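Local coordinates for Rab GDP-dissociation inhibitor (Saccharomyces cerevisiae, PDB 2BCG), which inhibits GDP release from SEC4 in the yeast secretory pathway and extracts GDP-bound YPT7 from vacuolar membranes, at residues A[308-320]-A[359-371]. Numbering follows the deposited sequence. Where two conformers were deposited one is given.
Sequences QRVIRAICILNHP and KGHYLAIISTIIE
Antiparallel strand pairing joins strand 308-317 to strand 362-369 inside the large mixed sheet of the inhibitor; the strand axes run at 167° to each other, 4.7 Å apart at closest approach. Reciprocal N-H to O=C bonds link Ile-311 with Thr-368, Ala-313 with Ile-366, Cys-315 with Ala-364 and Leu-317 with Tyr-362, and Ile-370 N adds a further bond to Arg-309 O at 2.9 Å. On one face, Ile-314 and Ile-365 run alongside each other in the same direction, Ile-314 CG1 4.2 Å from Ile-365 CD1, as do Ile-316 and Leu-363. There too, one water accepts from Arg-312 NE and hydrogen-bonds Ser-367 OG, while Arg-312 NH2 bonds to Tyr-417 O. The pair is interior to the sheet of this Rab GDI fold: strand 391-402 flanks one member and strand 345-351 the other, and helix 380-383 covers Ala-313, Cys-315 and Ile-366 on the other face. At one end, Tyr-362 lays its ring over Pro-320 in a CH-pi contact, Pro-320 CA 3.8 Å from the ring centroid and 12° off the normal. At the other end, Ile-370 has CG1 anti to its carbonyl carbon (chi1 -70°), and this with an extended chi2 puts CD1 over the centre of the Arg-309 guanidinium, 3.8 Å above its plane, while Ile-370 CG1 meets Ile-311 CG2 at 3.8 Å. Cut back to an alanine, Ile-370 would probably leave that guanidinium face without this apolar cover and open a gap beside Ile-311. A second water bridges Arg-309 N and Ile-370 O, accepting from the former at 2.9 Å.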
loop_
_atom_site.group_PDB
_atom_site.type_symbol
_atom_site.label_atom_id
_atom_site.label_comp_id
_atom_site.label_asym_id
_atom_site.label_seq_id
_atom_site.Cartn_x
_atom_site.Cartn_y
_atom_site.Cartn_z
ATOM N N GLN A 308 -7.994 20.795 -12.688
ATOM C CA GLN A 308 -7.819 19.594 -13.512
ATOM C C GLN A 308 -8.745 18.471 -13.079
ATOM O O GLN A 308 -8.996 18.262 -11.903
ATOM C CB GLN A 308 -6.391 19.093 -13.413
ATOM C CG GLN A 308 -5.342 20.075 -13.863
ATOM C CD GLN A 308 -3.972 19.629 -13.466
ATOM O OE1 GLN A 308 -3.169 19.278 -14.320
ATOM N NE2 GLN A 308 -3.692 19.622 -12.149
ATOM N N ARG A 309 -9.256 17.745 -14.065
ATOM C CA ARG A 309 -10.045 16.563 -13.802
ATOM C C ARG A 309 -9.323 15.416 -14.494
ATOM O O ARG A 309 -8.853 15.559 -15.629
ATOM C CB ARG A 309 -11.439 16.657 -14.431
ATOM C CG ARG A 309 -12.393 17.615 -13.733
ATOM C CD ARG A 309 -13.825 17.392 -14.224
ATOM N NE ARG A 309 -13.957 17.471 -15.687
ATOM C CZ ARG A 309 -14.861 16.800 -16.413
ATOM N NH1 ARG A 309 -15.693 15.945 -15.830
ATOM N NH2 ARG A 309 -14.915 16.974 -17.730
ATOM N N VAL A 310 -9.256 14.286 -13.803
ATOM C CA VAL A 310 -8.566 13.121 -14.342
ATOM C C VAL A 310 -9.583 12.046 -14.643
ATOM O O VAL A 310 -10.377 11.678 -13.778
ATOM C CB VAL A 310 -7.547 12.574 -13.306
ATOM C CG1 VAL A 310 -6.721 11.431 -13.911
ATOM C CG2 VAL A 310 -6.606 13.674 -12.828
ATOM N N ILE A 311 -9.548 11.513 -15.870
ATOM C CA ILE A 311 -10.409 10.362 -16.173
ATOM C C ILE A 311 -9.573 9.108 -15.938
ATOM O O ILE A 311 -8.375 9.068 -16.343
ATOM C CB ILE A 311 -11.008 10.391 -17.600
ATOM C CG1 ILE A 311 -11.908 9.178 -17.842
ATOM C CG2 ILE A 311 -9.925 10.553 -18.654
ATOM C CD1 ILE A 311 -12.824 9.305 -19.058
ATOM N N ARG A 312 -10.184 8.126 -15.266
ATOM C CA ARG A 312 -9.522 6.850 -15.006
ATOM C C ARG A 312 -10.457 5.732 -15.444
ATOM O O ARG A 312 -11.620 5.636 -14.975
ATOM C CB ARG A 312 -9.143 6.707 -13.527
ATOM C CG ARG A 312 -8.122 7.785 -13.092
ATOM C CD ARG A 312 -7.818 7.776 -11.629
ATOM N NE ARG A 312 -6.707 8.678 -11.284
ATOM C CZ ARG A 312 -6.767 9.687 -10.399
ATOM N NH1 ARG A 312 -7.873 9.945 -9.730
ATOM N NH2 ARG A 312 -5.672 10.401 -10.140
ATOM N N ALA A 313 -9.966 4.953 -16.407
ATOM C CA ALA A 313 -10.779 3.892 -17.000
ATOM C C ALA A 313 -10.105 2.594 -16.606
ATOM O O ALA A 313 -9.027 2.292 -17.081
ATOM C CB ALA A 313 -10.810 3.999 -18.527
ATOM N N ILE A 314 -10.775 1.826 -15.764
ATOM C CA ILE A 314 -10.283 0.548 -15.310
ATOM C C ILE A 314 -10.831 -0.520 -16.250
ATOM O O ILE A 314 -12.053 -0.723 -16.348
ATOM C CB ILE A 314 -10.734 0.278 -13.850
ATOM C CG1 ILE A 314 -10.230 1.377 -12.895
ATOM C CG2 ILE A 314 -10.358 -1.147 -13.400
ATOM C CD1 ILE A 314 -10.959 1.339 -11.551
ATOM N N CYS A 315 -9.924 -1.148 -17.002
ATOM C CA CYS A 315 -10.326 -2.139 -17.995
ATOM C C CYS A 315 -9.905 -3.519 -17.564
ATOM O O CYS A 315 -8.781 -3.686 -17.068
ATOM C CB CYS A 315 -9.651 -1.848 -19.324
ATOM S SG CYS A 315 -10.086 -0.190 -19.942
ATOM N N ILE A 316 -10.805 -4.485 -17.746
ATOM C CA ILE A 316 -10.482 -5.887 -17.473
ATOM C C ILE A 316 -10.317 -6.583 -18.804
ATOM O O ILE A 316 -11.178 -6.486 -19.675
ATOM C CB ILE A 316 -11.571 -6.608 -16.669
ATOM C CG1 ILE A 316 -11.779 -5.965 -15.292
ATOM C CG2 ILE A 316 -11.216 -8.109 -16.554
ATOM C CD1 ILE A 316 -13.006 -6.559 -14.512
ATOM N N LEU A 317 -9.155 -7.207 -18.952
ATOM C CA LEU A 317 -8.863 -8.004 -20.161
ATOM C C LEU A 317 -8.764 -9.442 -19.744
ATOM O O LEU A 317 -8.473 -9.739 -18.595
ATOM C CB LEU A 317 -7.546 -7.600 -20.805
ATOM C CG LEU A 317 -7.211 -6.096 -20.878
ATOM C CD1 LEU A 317 -5.851 -5.887 -21.456
ATOM C CD2 LEU A 317 -8.223 -5.342 -21.710
ATOM N N ASN A 318 -8.999 -10.343 -20.700
ATOM C CA ASN A 318 -8.760 -11.756 -20.428
ATOM C C ASN A 318 -7.556 -12.289 -21.223
ATOM O O ASN A 318 -7.458 -13.499 -21.505
ATOM C CB ASN A 318 -10.034 -12.585 -20.628
ATOM C CG ASN A 318 -10.457 -12.671 -22.039
ATOM O OD1 ASN A 318 -9.815 -12.136 -22.941
ATOM N ND2 ASN A 318 -11.587 -13.367 -22.267
ATOM N N HIS A 319 -6.666 -11.375 -21.604
ATOM C CA HIS A 319 -5.466 -11.694 -22.386
ATOM C C HIS A 319 -4.419 -10.599 -22.181
ATOM O O HIS A 319 -4.744 -9.490 -21.772
ATOM C CB HIS A 319 -5.838 -11.710 -23.869
ATOM C CG HIS A 319 -6.439 -10.419 -24.310
ATOM N ND1 HIS A 319 -5.672 -9.311 -24.603
ATOM C CD2 HIS A 319 -7.732 -10.031 -24.431
ATOM C CE1 HIS A 319 -6.467 -8.295 -24.900
ATOM N NE2 HIS A 319 -7.716 -8.712 -24.816
ATOM N N PRO A 320 -3.144 -10.891 -22.516
ATOM C CA PRO A 320 -2.114 -9.824 -22.409
ATOM C C PRO A 320 -2.280 -8.667 -23.363
ATOM O O PRO A 320 -2.995 -8.749 -24.353
ATOM C CB PRO A 320 -0.792 -10.537 -22.694
ATOM C CG PRO A 320 -1.117 -11.956 -22.885
ATOM C CD PRO A 320 -2.579 -12.182 -22.966
ATOM N N LYS A 359 -6.999 -15.594 -12.169
ATOM C CA LYS A 359 -6.108 -16.155 -13.163
ATOM C C LYS A 359 -6.536 -15.828 -14.603
ATOM O O LYS A 359 -7.719 -15.980 -14.945
ATOM C CB LYS A 359 -6.096 -17.668 -12.992
ATOM C CG LYS A 359 -5.135 -18.347 -13.921
ATOM C CD LYS A 359 -5.038 -19.834 -13.597
ATOM C CE LYS A 359 -3.895 -20.475 -14.384
ATOM N NZ LYS A 359 -2.543 -19.920 -14.006
ATOM N N GLY A 360 -5.580 -15.375 -15.421
ATOM C CA GLY A 360 -5.827 -15.148 -16.825
ATOM C C GLY A 360 -6.281 -13.741 -17.168
ATOM O O GLY A 360 -6.298 -13.347 -18.346
ATOM N N HIS A 361 -6.660 -12.984 -16.146
ATOM C CA HIS A 361 -7.062 -11.605 -16.391
ATOM C C HIS A 361 -5.912 -10.599 -16.251
ATOM O O HIS A 361 -4.857 -10.876 -15.649
ATOM C CB HIS A 361 -8.233 -11.229 -15.471
ATOM C CG HIS A 361 -9.472 -12.060 -15.709
ATOM N ND1 HIS A 361 -10.377 -11.793 -16.719
ATOM C CD2 HIS A 361 -9.945 -13.166 -15.073
ATOM C CE1 HIS A 361 -11.346 -12.698 -16.701
ATOM N NE2 HIS A 361 -11.108 -13.542 -15.712
ATOM N N TYR A 362 -6.115 -9.442 -16.886
ATOM C CA TYR A 362 -5.204 -8.299 -16.758
ATOM C C TYR A 362 -6.054 -7.120 -16.404
ATOM O O TYR A 362 -7.196 -7.024 -16.860
ATOM C CB TYR A 362 -4.427 -8.046 -18.072
ATOM C CG TYR A 362 -3.431 -9.145 -18.395
ATOM C CD1 TYR A 362 -3.867 -10.428 -18.785
ATOM C CD2 TYR A 362 -2.055 -8.906 -18.315
ATOM C CE1 TYR A 362 -2.946 -11.438 -19.064
ATOM C CE2 TYR A 362 -1.136 -9.913 -18.610
ATOM C CZ TYR A 362 -1.601 -11.172 -18.970
ATOM O OH TYR A 362 -0.720 -12.172 -19.274
ATOM N N LEU A 363 -5.475 -6.228 -15.607
ATOM C CA LEU A 363 -6.087 -4.946 -15.323
ATOM C C LEU A 363 -5.268 -3.899 -16.081
ATOM O O LEU A 363 -4.049 -3.853 -15.995
ATOM C CB LEU A 363 -6.026 -4.627 -13.823
ATOM C CG LEU A 363 -6.878 -5.527 -12.899
ATOM C CD1 LEU A 363 -6.583 -5.251 -11.446
ATOM C CD2 LEU A 363 -8.350 -5.284 -13.200
ATOM N N ALA A 364 -5.954 -3.049 -16.815
ATOM C CA ALA A 364 -5.284 -1.978 -17.557
ATOM C C ALA A 364 -6.014 -0.719 -17.193
ATOM O O ALA A 364 -7.207 -0.556 -17.527
ATOM C CB ALA A 364 -5.363 -2.227 -19.050
ATOM N N ILE A 365 -5.334 0.147 -16.453
ATOM C CA ILE A 365 -5.972 1.368 -16.022
ATOM C C ILE A 365 -5.393 2.536 -16.818
ATOM O O ILE A 365 -4.192 2.794 -16.796
ATOM C CB ILE A 365 -5.778 1.617 -14.532
ATOM C CG1 ILE A 365 -6.257 0.388 -13.725
ATOM C CG2 ILE A 365 -6.555 2.871 -14.145
ATOM C CD1 ILE A 365 -6.207 0.598 -12.190
ATOM N N ILE A 366 -6.255 3.193 -17.571
ATOM C CA ILE A 366 -5.850 4.272 -18.470
ATOM C C ILE A 366 -6.191 5.576 -17.760
ATOM O O ILE A 366 -7.279 5.705 -17.170
ATOM C CB ILE A 366 -6.630 4.218 -19.800
ATOM C CG1 ILE A 366 -6.359 2.894 -20.566
ATOM C CG2 ILE A 366 -6.283 5.416 -20.673
ATOM C CD1 ILE A 366 -7.429 2.629 -21.620
ATOM N N SER A 367 -5.302 6.556 -17.837
ATOM C CA SER A 367 -5.634 7.846 -17.218
ATOM C C SER A 367 -5.002 9.009 -17.940
ATOM O O SER A 367 -3.932 8.890 -18.532
ATOM C CB SER A 367 -5.262 7.850 -15.751
ATOM O OG SER A 367 -3.886 7.857 -15.602
ATOM N N THR A 368 -5.680 10.151 -17.851
ATOM C CA THR A 368 -5.110 11.387 -18.355
ATOM C C THR A 368 -5.924 12.532 -17.781
ATOM O O THR A 368 -7.034 12.326 -17.264
ATOM C CB THR A 368 -5.144 11.413 -19.905
ATOM O OG1 THR A 368 -4.295 12.467 -20.397
ATOM C CG2 THR A 368 -6.590 11.590 -20.414
ATOM N N ILE A 369 -5.334 13.717 -17.830
ATOM C CA ILE A 369 -6.048 14.939 -17.523
ATOM C C ILE A 369 -6.961 15.256 -18.727
ATOM O O ILE A 369 -6.522 15.274 -19.882
ATOM C CB ILE A 369 -5.021 16.075 -17.337
ATOM C CG1 ILE A 369 -4.170 15.859 -16.075
ATOM C CG2 ILE A 369 -5.699 17.455 -17.362
ATOM C CD1 ILE A 369 -4.946 15.704 -14.803
ATOM N N ILE A 370 -8.240 15.433 -18.442
ATOM C CA ILE A 370 -9.240 15.706 -19.460
ATOM C C ILE A 370 -8.945 17.056 -20.109
ATOM O O ILE A 370 -8.710 18.049 -19.407
ATOM C CB ILE A 370 -10.653 15.658 -18.826
ATOM C CG1 ILE A 370 -11.029 14.231 -18.446
ATOM C CG2 ILE A 370 -11.745 16.224 -19.778
ATOM C CD1 ILE A 370 -12.200 14.169 -17.481
ATOM N N GLU A 371 -8.952 17.082 -21.442
ATOM C CA GLU A 371 -8.789 18.359 -22.181
ATOM C C GLU A 371 -9.874 18.599 -23.229
ATOM O O GLU A 371 -9.826 19.609 -23.950
ATOM C CB GLU A 371 -7.392 18.498 -22.792
ATOM C CG GLU A 371 -7.055 17.432 -23.842
ATOM C CD GLU A 371 -5.648 17.585 -24.372
ATOM O OE1 GLU A 371 -5.499 17.908 -25.590
ATOM O OE2 GLU A 371 -4.700 17.398 -23.575
HETATM O O HOH W 1 -9.091 18.845 -16.755
HETATM O O HOH W 2 -4.287 8.775 -12.631
#